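Local coordinates for lactate racemase apoprotein (PDB 2YJG), which interconverts the D- and L-isomers of lactate with the help of a nickel pincer cofactor, which this apoprotein form lacks, at residues Q339-K344 / W358-L363. Numbering follows the deposited sequence.
Sequences QDVMNK and WEAQIL
With CG turned away from its own backbone N (chi1 -178°), Met342 then folds at chi2 (58°) and bends again at chi3, and this double bend carries its sulfur and methyl to the helix of Gln361. Methyl CE comes to 3.4 Å from the backbone O of Gln361, while SD lies 4.0 Å from CG of the same glutamine. The two side chains pass at a slant. A flexible, unbranched thioether suits this place, where CA of Met342 and CA of Gln361 are just 5.8 Å apart. Gln361 turns its methylene to the sulfur and runs on extended to its amide, where NE2 hydrogen-bonds the backbone O of Ser202; one residue thus offers both an apolar flank and a polar end. Its side chain lies about 8 Å from that of His200, probably a nickel ligand. Beside this pair, CG1 of Val341 lies 4.2 Å from the backbone O of Ala360 and 4.5 Å from its CB, a small residue suiting closely set helix backbones. No hydrogen bond crosses this buried contact. Helix 338-346 rests on helix 357-369 in the C-terminal domain; Trp331 and Phe332 of helix 326-333 pack on Ala360, and helix 357-369 leads into strand 371-375 of the parallel sheet.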
loop_
_atom_site.group_PDB
_atom_site.type_symbol
_atom_site.label_atom_id
_atom_site.label_comp_id
_atom_site.label_asym_id
_atom_site.label_seq_id
_atom_site.Cartn_x
_atom_site.Cartn_y
_atom_site.Cartn_z
ATOM N N GLN A 339 -35.613 -28.673 14.196
ATOM C CA GLN A 339 -36.531 -27.969 15.061
ATOM C C GLN A 339 -35.814 -27.654 16.390
ATOM O O GLN A 339 -36.026 -26.582 16.946
ATOM C CB GLN A 339 -37.778 -28.781 15.395
ATOM C CG GLN A 339 -38.741 -28.041 16.250
ATOM C CD GLN A 339 -39.295 -26.818 15.562
ATOM O OE1 GLN A 339 -39.212 -25.662 16.076
ATOM N NE2 GLN A 339 -39.878 -27.026 14.397
ATOM N N ASP A 340 -34.934 -28.557 16.837
ATOM C CA ASP A 340 -34.161 -28.338 18.089
ATOM C C ASP A 340 -33.239 -27.087 17.883
ATOM O O ASP A 340 -33.184 -26.204 18.710
ATOM C CB ASP A 340 -33.363 -29.592 18.406
ATOM C CG ASP A 340 -32.857 -29.650 19.835
ATOM O OD1 ASP A 340 -33.470 -29.048 20.725
ATOM O OD2 ASP A 340 -31.822 -30.308 20.038
ATOM N N VAL A 341 -32.560 -27.028 16.743
ATOM C CA VAL A 341 -31.701 -25.928 16.408
ATOM C C VAL A 341 -32.461 -24.632 16.445
ATOM O O VAL A 341 -32.017 -23.676 17.117
ATOM C CB VAL A 341 -30.991 -26.111 15.049
ATOM C CG1 VAL A 341 -30.267 -24.776 14.634
ATOM C CG2 VAL A 341 -30.102 -27.414 15.097
ATOM N N MET A 342 -33.632 -24.587 15.786
ATOM C CA MET A 342 -34.451 -23.429 15.762
ATOM C C MET A 342 -34.873 -23.005 17.172
ATOM O O MET A 342 -34.770 -21.851 17.544
ATOM C CB MET A 342 -35.654 -23.696 14.911
ATOM C CG MET A 342 -36.618 -22.588 14.727
ATOM S SD MET A 342 -35.963 -21.081 14.023
ATOM C CE MET A 342 -35.946 -21.611 12.234
ATOM N N ASN A 343 -35.303 -23.963 17.975
ATOM C CA ASN A 343 -35.809 -23.641 19.297
ATOM C C ASN A 343 -34.711 -22.999 20.174
ATOM O O ASN A 343 -34.978 -22.005 20.865
ATOM C CB ASN A 343 -36.298 -24.891 19.987
ATOM C CG ASN A 343 -37.549 -25.449 19.366
ATOM O OD1 ASN A 343 -38.302 -24.728 18.682
ATOM N ND2 ASN A 343 -37.821 -26.718 19.639
ATOM N N LYS A 344 -33.536 -23.553 20.095
ATOM C CA LYS A 344 -32.357 -22.997 20.764
ATOM C C LYS A 344 -32.064 -21.612 20.305
ATOM O O LYS A 344 -31.837 -20.733 21.131
ATOM C CB LYS A 344 -31.135 -23.880 20.574
ATOM C CG LYS A 344 -31.243 -25.293 21.181
ATOM C CD LYS A 344 -30.034 -26.126 20.838
ATOM C CE LYS A 344 -30.064 -27.507 21.503
ATOM N NZ LYS A 344 -28.853 -28.260 21.066
ATOM N N TRP A 358 -27.294 -16.726 12.876
ATOM C CA TRP A 358 -28.355 -16.372 11.951
ATOM C C TRP A 358 -28.373 -17.319 10.714
ATOM O O TRP A 358 -29.417 -17.596 10.128
ATOM C CB TRP A 358 -28.220 -14.912 11.562
ATOM C CG TRP A 358 -26.886 -14.518 11.022
ATOM C CD1 TRP A 358 -26.491 -14.536 9.733
ATOM C CD2 TRP A 358 -25.770 -14.059 11.783
ATOM N NE1 TRP A 358 -25.185 -14.114 9.617
ATOM C CE2 TRP A 358 -24.723 -13.815 10.880
ATOM C CE3 TRP A 358 -25.550 -13.861 13.134
ATOM C CZ2 TRP A 358 -23.458 -13.356 11.294
ATOM C CZ3 TRP A 358 -24.349 -13.352 13.539
ATOM C CH2 TRP A 358 -23.307 -13.093 12.628
ATOM N N GLU A 359 -27.178 -17.731 10.298
ATOM C CA GLU A 359 -27.006 -18.635 9.133
ATOM C C GLU A 359 -27.556 -19.979 9.524
ATOM O O GLU A 359 -28.225 -20.687 8.713
ATOM C CB GLU A 359 -25.514 -18.765 8.775
ATOM C CG GLU A 359 -25.146 -19.038 7.321
ATOM C CD GLU A 359 -25.406 -17.877 6.391
ATOM O OE1 GLU A 359 -25.832 -16.800 6.893
ATOM O OE2 GLU A 359 -25.165 -17.999 5.131
ATOM N N ALA A 360 -27.273 -20.432 10.758
ATOM C CA ALA A 360 -27.864 -21.668 11.251
ATOM C C ALA A 360 -29.399 -21.590 11.384
ATOM O O ALA A 360 -30.118 -22.571 11.117
ATOM C CB ALA A 360 -27.233 -22.165 12.641
ATOM N N GLN A 361 -29.891 -20.436 11.833
ATOM C CA GLN A 361 -31.303 -20.255 12.037
ATOM C C GLN A 361 -32.019 -20.404 10.686
ATOM O O GLN A 361 -33.045 -21.109 10.543
ATOM C CB GLN A 361 -31.530 -18.856 12.611
ATOM C CG GLN A 361 -32.985 -18.615 12.997
ATOM C CD GLN A 361 -33.237 -17.246 13.603
ATOM O OE1 GLN A 361 -32.298 -16.533 13.986
ATOM N NE2 GLN A 361 -34.519 -16.880 13.706
ATOM N N ILE A 362 -31.518 -19.688 9.694
ATOM C CA ILE A 362 -32.093 -19.827 8.344
ATOM C C ILE A 362 -32.039 -21.198 7.785
ATOM O O ILE A 362 -33.065 -21.656 7.230
ATOM C CB ILE A 362 -31.472 -18.801 7.378
ATOM C CG1 ILE A 362 -31.821 -17.447 7.932
ATOM C CG2 ILE A 362 -31.970 -19.044 5.779
ATOM C CD1 ILE A 362 -31.029 -16.249 7.354
ATOM N N LEU A 363 -30.902 -21.910 7.908
ATOM C CA LEU A 363 -30.858 -23.300 7.426
ATOM C C LEU A 363 -31.837 -24.183 8.187
ATOM O O LEU A 363 -32.561 -24.983 7.575
ATOM C CB LEU A 363 -29.435 -23.849 7.512
ATOM C CG LEU A 363 -29.171 -25.291 7.113
ATOM C CD1 LEU A 363 -29.561 -25.440 5.590
ATOM C CD2 LEU A 363 -27.696 -25.702 7.373
#